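Local coordinates for N-acetyltransferase domain-containing protein (Pyrococcus horikoshii, PDB 1WWZ), which binds acetyl coenzyme A and probably acts as an acyltransferase of the GNAT family, on an acceptor that is not known, at residues 118-127 and 146-157; 17-25 and 38-47. All coordinates share one frame; numbering follows the deposited sequence.

Interaction 1. Residues 118-127 and 146-157. With ACO (acetyl coenzyme *a), chain C.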
loop_
_atom_site.group_PDB
_atom_site.type_symbol
_atom_site.label_atom_id
_atom_site.label_comp_id
_atom_site.label_asym_id
_atom_site.label_seq_id
_atom_site.Cartn_x
_atom_site.Cartn_y
_atom_site.Cartn_z
ATOM N N ASN A 118 -7.197 -9.624 11.351
ATOM C CA ASN A 118 -7.228 -11.011 10.902
ATOM C C ASN A 118 -5.915 -11.542 10.347
ATOM O O ASN A 118 -5.150 -10.802 9.736
ATOM C CB ASN A 118 -8.313 -11.167 9.829
ATOM C CG ASN A 118 -9.520 -10.277 10.083
ATOM O OD1 ASN A 118 -9.708 -9.254 9.414
ATOM N ND2 ASN A 118 -10.342 -10.658 11.054
ATOM N N ASP A 119 -5.666 -12.833 10.556
ATOM C CA ASP A 119 -4.456 -13.472 10.046
ATOM C C ASP A 119 -4.803 -14.175 8.740
ATOM O O ASP A 119 -3.970 -14.855 8.141
ATOM C CB ASP A 119 -3.906 -14.502 11.045
ATOM C CG ASP A 119 -4.889 -15.631 11.339
ATOM O OD1 ASP A 119 -5.604 -16.071 10.417
ATOM O OD2 ASP A 119 -4.935 -16.095 12.498
ATOM N N THR A 120 -6.050 -14.003 8.309
ATOM C CA THR A 120 -6.535 -14.623 7.085
ATOM C C THR A 120 -7.551 -13.715 6.401
ATOM O O THR A 120 -8.388 -13.105 7.065
ATOM C CB THR A 120 -7.223 -15.966 7.392
ATOM O OG1 THR A 120 -6.304 -16.831 8.065
ATOM C CG2 THR A 120 -7.687 -16.632 6.115
ATOM N N ILE A 121 -7.463 -13.618 5.078
ATOM C CA ILE A 121 -8.400 -12.808 4.308
ATOM C C ILE A 121 -8.994 -13.693 3.220
ATOM O O ILE A 121 -8.271 -14.325 2.451
ATOM C CB ILE A 121 -7.716 -11.590 3.661
ATOM C CG1 ILE A 121 -7.102 -10.705 4.751
ATOM C CG2 ILE A 121 -8.743 -10.780 2.856
ATOM C CD1 ILE A 121 -6.284 -9.550 4.219
ATOM N N GLU A 122 -10.320 -13.733 3.167
ATOM C CA GLU A 122 -11.036 -14.562 2.206
ATOM C C GLU A 122 -11.860 -13.727 1.227
ATOM O O GLU A 122 -12.320 -12.634 1.563
ATOM C CB GLU A 122 -11.946 -15.525 2.980
ATOM C CG GLU A 122 -12.826 -16.436 2.145
ATOM C CD GLU A 122 -13.718 -17.299 3.021
ATOM O OE1 GLU A 122 -13.278 -18.387 3.454
ATOM O OE2 GLU A 122 -14.860 -16.877 3.299
ATOM N N LEU A 123 -12.034 -14.241 0.013
ATOM C CA LEU A 123 -12.825 -13.547 -0.998
ATOM C C LEU A 123 -13.305 -14.512 -2.068
ATOM O O LEU A 123 -12.764 -15.608 -2.224
ATOM C CB LEU A 123 -12.003 -12.423 -1.653
ATOM C CG LEU A 123 -10.775 -12.851 -2.471
ATOM C CD1 LEU A 123 -11.213 -13.280 -3.874
ATOM C CD2 LEU A 123 -9.789 -11.690 -2.578
ATOM N N TRP A 124 -14.343 -14.099 -2.786
ATOM C CA TRP A 124 -14.895 -14.885 -3.877
ATOM C C TRP A 124 -14.850 -14.007 -5.118
ATOM O O TRP A 124 -15.216 -12.828 -5.072
ATOM C CB TRP A 124 -16.340 -15.303 -3.591
ATOM C CG TRP A 124 -16.475 -16.336 -2.519
ATOM C CD1 TRP A 124 -16.599 -16.119 -1.174
ATOM C CD2 TRP A 124 -16.518 -17.757 -2.702
ATOM N NE1 TRP A 124 -16.725 -17.317 -0.512
ATOM C CE2 TRP A 124 -16.680 -18.338 -1.425
ATOM C CE3 TRP A 124 -16.441 -18.595 -3.824
ATOM C CZ2 TRP A 124 -16.761 -19.724 -1.237
ATOM C CZ3 TRP A 124 -16.522 -19.972 -3.638
ATOM C CH2 TRP A 124 -16.682 -20.522 -2.352
ATOM N N VAL A 125 -14.391 -14.580 -6.222
ATOM C CA VAL A 125 -14.284 -13.841 -7.468
ATOM C C VAL A 125 -14.810 -14.691 -8.620
ATOM O O VAL A 125 -14.729 -15.920 -8.579
ATOM C CB VAL A 125 -12.807 -13.430 -7.725
ATOM C CG1 VAL A 125 -11.907 -14.655 -7.672
ATOM C CG2 VAL A 125 -12.679 -12.725 -9.061
ATOM N N GLY A 126 -15.368 -14.030 -9.631
ATOM C CA GLY A 126 -15.901 -14.741 -10.782
ATOM C C GLY A 126 -14.843 -15.564 -11.491
ATOM O O GLY A 126 -13.711 -15.112 -11.659
ATOM N N GLU A 127 -15.216 -16.767 -11.919
ATOM C CA GLU A 127 -14.286 -17.673 -12.589
ATOM C C GLU A 127 -13.672 -17.125 -13.878
ATOM O O GLU A 127 -12.548 -17.478 -14.230
ATOM C CB GLU A 127 -14.977 -19.015 -12.860
ATOM C CG GLU A 127 -16.089 -18.972 -13.900
ATOM C CD GLU A 127 -16.871 -20.276 -13.972
ATOM O OE1 GLU A 127 -16.276 -21.345 -13.727
ATOM O OE2 GLU A 127 -18.080 -20.233 -14.283
ATOM N N LYS A 146 -14.196 -23.602 -5.048
ATOM C CA LYS A 146 -15.145 -23.028 -5.987
ATOM C C LYS A 146 -16.577 -23.314 -5.570
ATOM O O LYS A 146 -16.845 -24.212 -4.770
ATOM C CB LYS A 146 -14.919 -23.599 -7.385
ATOM C CG LYS A 146 -15.189 -25.091 -7.473
ATOM C CD LYS A 146 -15.066 -25.606 -8.896
ATOM C CE LYS A 146 -15.266 -27.111 -8.946
ATOM N NZ LYS A 146 -14.253 -27.824 -8.118
ATOM N N SER A 147 -17.489 -22.532 -6.127
ATOM C CA SER A 147 -18.912 -22.673 -5.869
ATOM C C SER A 147 -19.607 -22.137 -7.107
ATOM O O SER A 147 -19.761 -20.928 -7.266
ATOM C CB SER A 147 -19.326 -21.855 -4.646
ATOM O OG SER A 147 -20.720 -21.974 -4.415
ATOM N N GLY A 148 -20.013 -23.041 -7.990
ATOM C CA GLY A 148 -20.668 -22.614 -9.210
ATOM C C GLY A 148 -19.730 -21.759 -10.042
ATOM O O GLY A 148 -18.619 -22.180 -10.368
ATOM N N ILE A 149 -20.167 -20.552 -10.377
ATOM C CA ILE A 149 -19.357 -19.647 -11.183
ATOM C C ILE A 149 -18.361 -18.860 -10.329
ATOM O O ILE A 149 -17.635 -18.002 -10.840
ATOM C CB ILE A 149 -20.252 -18.644 -11.946
ATOM C CG1 ILE A 149 -20.896 -17.659 -10.967
ATOM C CG2 ILE A 149 -21.344 -19.397 -12.698
ATOM C CD1 ILE A 149 -21.760 -16.613 -11.633
ATOM N N TRP A 150 -18.314 -19.166 -9.034
ATOM C CA TRP A 150 -17.424 -18.450 -8.121
ATOM C C TRP A 150 -16.209 -19.227 -7.626
ATOM O O TRP A 150 -16.289 -20.421 -7.339
ATOM C CB TRP A 150 -18.215 -17.945 -6.905
ATOM C CG TRP A 150 -19.401 -17.108 -7.266
ATOM C CD1 TRP A 150 -20.695 -17.527 -7.395
ATOM C CD2 TRP A 150 -19.394 -15.716 -7.592
ATOM N NE1 TRP A 150 -21.493 -16.482 -7.788
ATOM C CE2 TRP A 150 -20.721 -15.358 -7.919
ATOM C CE3 TRP A 150 -18.395 -14.737 -7.650
ATOM C CZ2 TRP A 150 -21.076 -14.057 -8.290
ATOM C CZ3 TRP A 150 -18.747 -13.441 -8.022
ATOM C CH2 TRP A 150 -20.076 -13.117 -8.339
ATOM N N VAL A 151 -15.088 -18.518 -7.517
ATOM C CA VAL A 151 -13.829 -19.084 -7.039
ATOM C C VAL A 151 -13.461 -18.442 -5.699
ATOM O O VAL A 151 -13.568 -17.227 -5.542
ATOM C CB VAL A 151 -12.686 -18.809 -8.038
ATOM C CG1 VAL A 151 -11.358 -19.297 -7.470
ATOM C CG2 VAL A 151 -12.986 -19.483 -9.360
ATOM N N ARG A 152 -13.039 -19.256 -4.733
ATOM C CA ARG A 152 -12.658 -18.737 -3.422
ATOM C C ARG A 152 -11.146 -18.594 -3.323
ATOM O O ARG A 152 -10.395 -19.513 -3.666
ATOM C CB ARG A 152 -13.158 -19.653 -2.295
ATOM C CG ARG A 152 -12.932 -19.082 -0.885
ATOM C CD ARG A 152 -13.541 -19.976 0.210
ATOM N NE ARG A 152 -12.785 -21.208 0.427
ATOM C CZ ARG A 152 -11.896 -21.390 1.404
ATOM N NH1 ARG A 152 -11.642 -20.420 2.277
ATOM N NH2 ARG A 152 -11.243 -22.543 1.496
ATOM N N MET A 153 -10.703 -17.430 -2.864
ATOM C CA MET A 153 -9.282 -17.169 -2.705
ATOM C C MET A 153 -9.003 -16.778 -1.268
ATOM O O MET A 153 -9.845 -16.174 -0.602
ATOM C CB MET A 153 -8.826 -16.065 -3.659
ATOM C CG MET A 153 -9.013 -16.448 -5.117
ATOM S SD MET A 153 -8.332 -15.270 -6.281
ATOM C CE MET A 153 -6.576 -15.684 -6.182
ATOM N N ILE A 154 -7.814 -17.120 -0.793
ATOM C CA ILE A 154 -7.458 -16.828 0.583
ATOM C C ILE A 154 -6.008 -16.375 0.694
ATOM O O ILE A 154 -5.159 -16.776 -0.104
ATOM C CB ILE A 154 -7.669 -18.092 1.458
ATOM C CG1 ILE A 154 -7.788 -17.710 2.928
ATOM C CG2 ILE A 154 -6.531 -19.077 1.245
ATOM C CD1 ILE A 154 -9.206 -17.377 3.335
ATOM N N LYS A 155 -5.741 -15.517 1.673
ATOM C CA LYS A 155 -4.400 -15.068 1.997
ATOM C C LYS A 155 -4.119 -15.230 3.490
ATOM O O LYS A 155 -4.843 -14.759 4.357
ATOM C CB LYS A 155 -4.267 -13.601 1.580
ATOM C CG LYS A 155 -2.874 -13.028 1.859
ATOM C CD LYS A 155 -2.722 -11.570 1.423
ATOM C CE LYS A 155 -1.366 -10.973 1.829
ATOM N NZ LYS A 155 -0.285 -11.701 1.177
ATOM N N ARG A 156 -3.033 -15.965 3.783
ATOM C CA ARG A 156 -2.721 -16.230 5.179
ATOM C C ARG A 156 -1.481 -15.454 5.627
ATOM O O ARG A 156 -0.586 -15.151 4.844
ATOM C CB ARG A 156 -2.478 -17.736 5.330
ATOM C CG ARG A 156 -3.695 -18.580 4.935
ATOM C CD ARG A 156 -3.474 -20.067 5.243
ATOM N NE ARG A 156 -4.472 -20.902 4.568
ATOM C CZ ARG A 156 -5.702 -20.956 5.112
ATOM N NH1 ARG A 156 -5.983 -20.242 6.189
ATOM N NH2 ARG A 156 -6.624 -21.768 4.585
ATOM N N GLN A 157 -1.474 -15.078 6.923
ATOM C CA GLN A 157 -0.321 -14.361 7.464
ATOM C C GLN A 157 0.881 -15.297 7.638
ATOM O O GLN A 157 1.959 -15.082 7.095
ATOM C CB GLN A 157 -0.712 -13.749 8.822
ATOM C CG GLN A 157 -1.159 -12.278 8.724
ATOM C CD GLN A 157 -1.177 -11.647 10.107
ATOM O OE1 GLN A 157 -0.678 -12.186 11.086
ATOM N NE2 GLN A 157 -1.786 -10.434 10.161
HETATM N N1A ACO C . -5.548 -8.282 -16.889
HETATM C C2A ACO C . -4.380 -8.618 -16.340
HETATM N N3A ACO C . -3.880 -8.156 -15.156
HETATM C C4A ACO C . -4.736 -7.243 -14.520
HETATM C C5A ACO C . -5.956 -6.839 -15.027
HETATM C C6A ACO C . -6.372 -7.405 -16.301
HETATM N N6A ACO C . -7.527 -7.065 -16.883
HETATM N N7A ACO C . -6.553 -5.922 -14.169
HETATM C C8A ACO C . -5.705 -5.805 -13.184
HETATM N N9A ACO C . -4.562 -6.587 -13.320
HETATM C C1B ACO C . -3.414 -6.711 -12.438
HETATM C C2B ACO C . -2.101 -6.152 -13.014
HETATM O O2B ACO C . -1.025 -6.883 -12.391
HETATM C C3B ACO C . -2.207 -4.642 -12.673
HETATM O O3B ACO C . -0.856 -4.148 -12.586
HETATM P P3B ACO C . -0.000 -3.487 -13.777
HETATM O O7A ACO C . 0.115 -4.589 -14.787
HETATM O O8A ACO C . 1.281 -3.146 -13.179
HETATM O O9A ACO C . -0.768 -2.316 -14.254
HETATM C C4B ACO C . -2.860 -4.660 -11.316
HETATM O O4B ACO C . -3.532 -5.949 -11.264
HETATM C C5B ACO C . -3.975 -3.657 -11.115
HETATM O O5B ACO C . -3.668 -2.348 -11.565
HETATM P P1A ACO C . -4.675 -1.170 -11.213
HETATM O O1A ACO C . -4.517 -0.138 -12.238
HETATM O O2A ACO C . -4.438 -0.763 -9.772
HETATM O O3A ACO C . -6.103 -1.912 -11.533
HETATM P P2A ACO C . -7.524 -1.322 -11.382
HETATM O O4A ACO C . -8.121 -1.484 -12.722
HETATM O O5A ACO C . -7.382 0.056 -10.839
HETATM O O6A ACO C . -8.264 -2.204 -10.334
HETATM C CBP ACO C . -10.026 -3.975 -10.385
HETATM C CCP ACO C . -8.553 -3.662 -10.502
HETATM C CDP ACO C . -10.158 -5.533 -10.468
HETATM C CEP ACO C . -10.577 -3.432 -9.047
HETATM C CAP ACO C . -10.766 -3.265 -11.583
HETATM O OAP ACO C . -10.279 -3.796 -12.813
HETATM C C9P ACO C . -12.309 -3.426 -11.610
HETATM O O9P ACO C . -13.047 -2.605 -11.083
HETATM N N8P ACO C . -12.796 -4.540 -12.245
HETATM C C7P ACO C . -14.239 -4.867 -12.364
HETATM C C6P ACO C . -14.889 -5.331 -11.045
HETATM C C5P ACO C . -14.242 -6.574 -10.485
HETATM O O5P ACO C . -14.000 -7.566 -11.220
HETATM N N4P ACO C . -13.940 -6.613 -9.196
HETATM C C3P ACO C . -13.338 -7.610 -8.304
HETATM C C2P ACO C . -14.487 -8.556 -7.943
HETATM S S1P ACO C . -13.796 -9.832 -6.756
HETATM C C ACO C . -14.248 -9.232 -5.422
HETATM O O ACO C . -14.932 -8.129 -5.197
HETATM C CH3 ACO C . -14.013 -9.785 -3.886
HETATM O O HOH W 1 -15.669 -21.815 -10.570
#

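Interaction 2. Residues 17-25 and 38-47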
loop_
_atom_site.group_PDB
_atom_site.type_symbol
_atom_site.label_atom_id
_atom_site.label_comp_id
_atom_site.label_asym_id
_atom_site.label_seq_id
_atom_site.Cartn_x
_atom_site.Cartn_y
_atom_site.Cartn_z
ATOM N N LEU A 17 -24.088 7.110 -2.056
ATOM C CA LEU A 17 -24.588 5.850 -2.585
ATOM C C LEU A 17 -24.716 5.933 -4.096
ATOM O O LEU A 17 -24.365 4.997 -4.812
ATOM C CB LEU A 17 -25.946 5.521 -1.959
ATOM C CG LEU A 17 -26.632 4.241 -2.439
ATOM C CD1 LEU A 17 -25.731 3.038 -2.179
ATOM C CD2 LEU A 17 -27.958 4.083 -1.720
ATOM N N ASN A 18 -25.215 7.067 -4.578
ATOM C CA ASN A 18 -25.391 7.278 -6.009
ATOM C C ASN A 18 -24.047 7.194 -6.729
ATOM O O ASN A 18 -23.936 6.567 -7.783
ATOM C CB ASN A 18 -26.030 8.644 -6.262
ATOM C CG ASN A 18 -26.720 8.724 -7.607
ATOM O OD1 ASN A 18 -27.745 8.078 -7.829
ATOM N ND2 ASN A 18 -26.157 9.510 -8.516
ATOM N N GLU A 19 -23.027 7.831 -6.159
ATOM C CA GLU A 19 -21.692 7.815 -6.748
ATOM C C GLU A 19 -21.117 6.406 -6.763
ATOM O O GLU A 19 -20.506 5.984 -7.746
ATOM C CB GLU A 19 -20.738 8.716 -5.960
ATOM C CG GLU A 19 -21.024 10.199 -6.052
ATOM C CD GLU A 19 -19.988 11.018 -5.305
ATOM O OE1 GLU A 19 -18.788 10.893 -5.630
ATOM O OE2 GLU A 19 -20.373 11.782 -4.394
ATOM N N LEU A 20 -21.302 5.682 -5.664
ATOM C CA LEU A 20 -20.791 4.322 -5.576
ATOM C C LEU A 20 -21.469 3.447 -6.620
ATOM O O LEU A 20 -20.831 2.598 -7.243
ATOM C CB LEU A 20 -21.020 3.751 -4.172
ATOM C CG LEU A 20 -20.164 4.382 -3.068
ATOM C CD1 LEU A 20 -20.633 3.891 -1.716
ATOM C CD2 LEU A 20 -18.694 4.037 -3.284
ATOM N N ILE A 21 -22.765 3.658 -6.813
ATOM C CA ILE A 21 -23.497 2.881 -7.798
ATOM C C ILE A 21 -22.940 3.145 -9.196
ATOM O O ILE A 21 -22.713 2.209 -9.961
ATOM C CB ILE A 21 -25.006 3.206 -7.751
ATOM C CG1 ILE A 21 -25.585 2.733 -6.413
ATOM C CG2 ILE A 21 -25.723 2.529 -8.910
ATOM C CD1 ILE A 21 -27.060 3.039 -6.224
ATOM N N ASP A 22 -22.702 4.414 -9.522
ATOM C CA ASP A 22 -22.153 4.770 -10.834
ATOM C C ASP A 22 -20.807 4.075 -11.055
ATOM O O ASP A 22 -20.557 3.500 -12.117
ATOM C CB ASP A 22 -21.961 6.289 -10.961
ATOM C CG ASP A 22 -23.265 7.062 -10.874
ATOM O OD1 ASP A 22 -24.343 6.461 -11.070
ATOM O OD2 ASP A 22 -23.210 8.286 -10.623
ATOM N N VAL A 23 -19.941 4.136 -10.048
ATOM C CA VAL A 23 -18.626 3.507 -10.128
ATOM C C VAL A 23 -18.785 2.003 -10.322
ATOM O O VAL A 23 -18.107 1.390 -11.148
ATOM C CB VAL A 23 -17.807 3.760 -8.835
ATOM C CG1 VAL A 23 -16.570 2.868 -8.812
ATOM C CG2 VAL A 23 -17.405 5.223 -8.756
ATOM N N TYR A 24 -19.690 1.417 -9.547
ATOM C CA TYR A 24 -19.954 -0.010 -9.615
ATOM C C TYR A 24 -20.448 -0.410 -11.007
ATOM O O TYR A 24 -19.923 -1.341 -11.616
ATOM C CB TYR A 24 -21.001 -0.377 -8.561
ATOM C CG TYR A 24 -21.366 -1.842 -8.512
ATOM C CD1 TYR A 24 -20.855 -2.678 -7.519
ATOM C CD2 TYR A 24 -22.253 -2.386 -9.441
ATOM C CE1 TYR A 24 -21.226 -4.020 -7.451
ATOM C CE2 TYR A 24 -22.627 -3.718 -9.382
ATOM C CZ TYR A 24 -22.113 -4.531 -8.386
ATOM O OH TYR A 24 -22.501 -5.845 -8.322
ATOM N N MET A 25 -21.458 0.297 -11.504
ATOM C CA MET A 25 -22.016 0.001 -12.823
ATOM C C MET A 25 -20.977 0.165 -13.931
ATOM O O MET A 25 -20.943 -0.613 -14.888
ATOM C CB MET A 25 -23.215 0.911 -13.111
ATOM C CG MET A 25 -24.390 0.733 -12.162
ATOM S SD MET A 25 -24.984 -0.966 -12.075
ATOM C CE MET A 25 -25.767 -1.152 -13.696
ATOM N N GLY A 38 -28.602 -3.889 -13.818
ATOM C CA GLY A 38 -29.369 -2.777 -13.287
ATOM C C GLY A 38 -28.784 -2.129 -12.051
ATOM O O GLY A 38 -28.061 -2.760 -11.280
ATOM N N ARG A 39 -29.109 -0.855 -11.862
ATOM C CA ARG A 39 -28.628 -0.095 -10.717
ATOM C C ARG A 39 -29.226 -0.603 -9.403
ATOM O O ARG A 39 -28.638 -0.422 -8.339
ATOM C CB ARG A 39 -28.958 1.389 -10.903
ATOM C CG ARG A 39 -28.237 2.043 -12.077
ATOM C CD ARG A 39 -28.706 3.476 -12.285
ATOM N NE ARG A 39 -28.348 4.354 -11.174
ATOM C CZ ARG A 39 -27.129 4.839 -10.963
ATOM N NH1 ARG A 39 -26.139 4.537 -11.792
ATOM N NH2 ARG A 39 -26.900 5.629 -9.922
ATOM N N ASP A 40 -30.394 -1.237 -9.481
ATOM C CA ASP A 40 -31.054 -1.765 -8.290
ATOM C C ASP A 40 -30.208 -2.840 -7.614
ATOM O O ASP A 40 -30.039 -2.821 -6.395
ATOM C CB ASP A 40 -32.428 -2.341 -8.646
ATOM C CG ASP A 40 -33.419 -1.270 -9.051
ATOM O OD1 ASP A 40 -33.146 -0.542 -10.029
ATOM O OD2 ASP A 40 -34.473 -1.159 -8.393
ATOM N N TYR A 41 -29.689 -3.778 -8.400
ATOM C CA TYR A 41 -28.851 -4.840 -7.850
ATOM C C TYR A 41 -27.675 -4.193 -7.118
ATOM O O TYR A 41 -27.381 -4.528 -5.967
ATOM C CB TYR A 41 -28.315 -5.742 -8.966
ATOM C CG TYR A 41 -27.408 -6.850 -8.472
ATOM C CD1 TYR A 41 -27.881 -8.150 -8.311
ATOM C CD2 TYR A 41 -26.074 -6.592 -8.148
ATOM C CE1 TYR A 41 -27.046 -9.168 -7.839
ATOM C CE2 TYR A 41 -25.236 -7.599 -7.675
ATOM C CZ TYR A 41 -25.728 -8.884 -7.525
ATOM O OH TYR A 41 -24.897 -9.881 -7.062
ATOM N N ALA A 42 -27.012 -3.262 -7.800
ATOM C CA ALA A 42 -25.868 -2.556 -7.237
ATOM C C ALA A 42 -26.248 -1.814 -5.963
ATOM O O ALA A 42 -25.546 -1.897 -4.960
ATOM C CB ALA A 42 -25.303 -1.574 -8.263
ATOM N N ARG A 43 -27.362 -1.091 -6.004
ATOM C CA ARG A 43 -27.816 -0.341 -4.841
ATOM C C ARG A 43 -28.025 -1.253 -3.635
ATOM O O ARG A 43 -27.558 -0.958 -2.537
ATOM C CB ARG A 43 -29.122 0.404 -5.156
ATOM C CG ARG A 43 -29.606 1.297 -4.016
ATOM C CD ARG A 43 -30.875 2.080 -4.364
ATOM N NE ARG A 43 -30.690 2.985 -5.499
ATOM C CZ ARG A 43 -30.843 2.633 -6.773
ATOM N NH1 ARG A 43 -31.187 1.390 -7.086
ATOM N NH2 ARG A 43 -30.651 3.522 -7.738
ATOM N N ASN A 44 -28.725 -2.364 -3.842
ATOM C CA ASN A 44 -28.984 -3.288 -2.751
ATOM C C ASN A 44 -27.726 -3.951 -2.206
ATOM O O ASN A 44 -27.582 -4.100 -0.993
ATOM C CB ASN A 44 -29.989 -4.359 -3.181
ATOM C CG ASN A 44 -31.317 -3.768 -3.595
ATOM O OD1 ASN A 44 -31.759 -2.764 -3.035
ATOM N ND2 ASN A 44 -31.970 -4.391 -4.570
ATOM N N TYR A 45 -26.814 -4.353 -3.085
ATOM C CA TYR A 45 -25.600 -4.994 -2.603
ATOM C C TYR A 45 -24.728 -4.005 -1.835
ATOM O O TYR A 45 -24.199 -4.329 -0.769
ATOM C CB TYR A 45 -24.797 -5.611 -3.752
ATOM C CG TYR A 45 -23.645 -6.452 -3.246
ATOM C CD1 TYR A 45 -23.869 -7.476 -2.330
ATOM C CD2 TYR A 45 -22.335 -6.208 -3.655
ATOM C CE1 TYR A 45 -22.824 -8.239 -1.829
ATOM C CE2 TYR A 45 -21.274 -6.968 -3.156
ATOM C CZ TYR A 45 -21.531 -7.981 -2.244
ATOM O OH TYR A 45 -20.501 -8.742 -1.740
ATOM N N ILE A 46 -24.585 -2.797 -2.367
ATOM C CA ILE A 46 -23.776 -1.779 -1.703
ATOM C C ILE A 46 -24.340 -1.426 -0.326
ATOM O O ILE A 46 -23.585 -1.248 0.630
ATOM C CB ILE A 46 -23.654 -0.512 -2.588
ATOM C CG1 ILE A 46 -22.871 -0.860 -3.858
ATOM C CG2 ILE A 46 -22.947 0.604 -1.829
ATOM C CD1 ILE A 46 -22.773 0.266 -4.870
ATOM N N LYS A 47 -25.661 -1.338 -0.213
ATOM C CA LYS A 47 -26.278 -1.036 1.081
ATOM C C LYS A 47 -25.988 -2.171 2.061
ATOM O O LYS A 47 -25.683 -1.936 3.234
ATOM C CB LYS A 47 -27.789 -0.858 0.925
ATOM C CG LYS A 47 -28.184 0.378 0.137
ATOM C CD LYS A 47 -29.692 0.449 -0.067
ATOM C CE LYS A 47 -30.432 0.550 1.253
ATOM N NZ LYS A 47 -31.911 0.592 1.045
#

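Interaction 1. Residues 118-127 and 146-157
E122 OE1 is held by two donors: R152 NH1 of the facing strand, 2.9 Å from that OE1, and the hydroxyl of S78. The E122-R152 salt bridge is not a flat, two-pronged one. NH1 reaches OE1 on its anti side and out of the carboxylate plane, with the N-H bent to 136°, and the carboxylate and guanidinium planes stand 87° apart. With CG anti to the backbone N (chi1 -173°) and a bend at chi3, R152 runs along the rim of the W124 indole, CD by CZ2, to E122. R152 CB sits 3.5 Å from the centroid of the W124 six-membered ring, almost on the ring normal, which defines a CH-pi contact, while W150 CB lies 3.6 Å from W124 CE3. On the other sheet face L123 CD1 packs on M153 CB at 3.7 Å, and V125 CG1 lies beside M153 SD. The backbones form an antiparallel ladder from T120-R156 to G126-W150, with bonds continuing to Q157 N-D119 O and E127 N-I149 O at its ends; a type II' turn, S147 to W150, leads into strand 150-156. W124 O approaches the acetyl CH3 of acetyl-CoA at 3.5 Å, and V125 CB lies 3.9 Å from its S1P. With E81 also pairing with R152, the charges on the W124 face are probably largely balanced, whereas the L123 and V125 face offers apolar carbon near the thioester.

Interaction 2. Residues 17-25 and 38-47
I21 lies across R39 at about a right angle, its CG2 3.4 Å from R39 CZ and over the centre of one guanidinium face. The other branch of I21 turns to R43: CD1 meets R43 CB at 3.5 Å and sits over a guanidinium face there too, offset toward the rim. R39 bends at chi3 (66°), which swings its end back over helix 17-25, where NH1 and NH2 grip D22 OD1 end-on, at 2.7 Å from NH1 and 2.9 Å from NH2. N18 OD1 adds only a weak bond to NH2. A methionine in place of R39 would probably leave D22 without its charged mate and strip the flat cover from I21 CG2. Farther in, A42 CB touches Y24 CD2 at 3.4 Å, with A42 CA over one face of that ring, and Y24 OH, bonded to G35 O, meets the edge of the Y41 ring. The I46 side chain fits among L17, L20, I21 and Y24, CD1 toward the last three and CG2 3.7 Å from L17 CD1. L20 and I46 also touch F57 and F69 of the sheet. I21, R39 and I46 each enter a four-residue hole, so this is knobs-into-holes packing of helices crossing at 119°, consistent with the paired N-terminal helices of the GNAT fold.

In the fold
Interaction 2 closes in the chain before interaction 1 opens, and the two lie on opposite sides of the chain's centre, their own centres 23 Å apart. Their nearest atoms are about 6 Å apart, so the contacts do not touch. Strand 83-93 relates them: V85 and I88 pack on strand 120-126 of interaction 1, while E90 meets Y24 of interaction 2, and F91 and V93 bind acetyl-CoA. Residues 118-127 supply L123, W124 and V125 to the cofactor pocket, whereas the Y24 side chain stays about 7 Å from a bound acetyl-CoA. K155, whose NZ is also hydrogen-bonded to F139 O, forms a salt bridge with another acetyl-CoA molecule. Interaction 1 thus lines the pocket directly, and interaction 2 packs helices nearby.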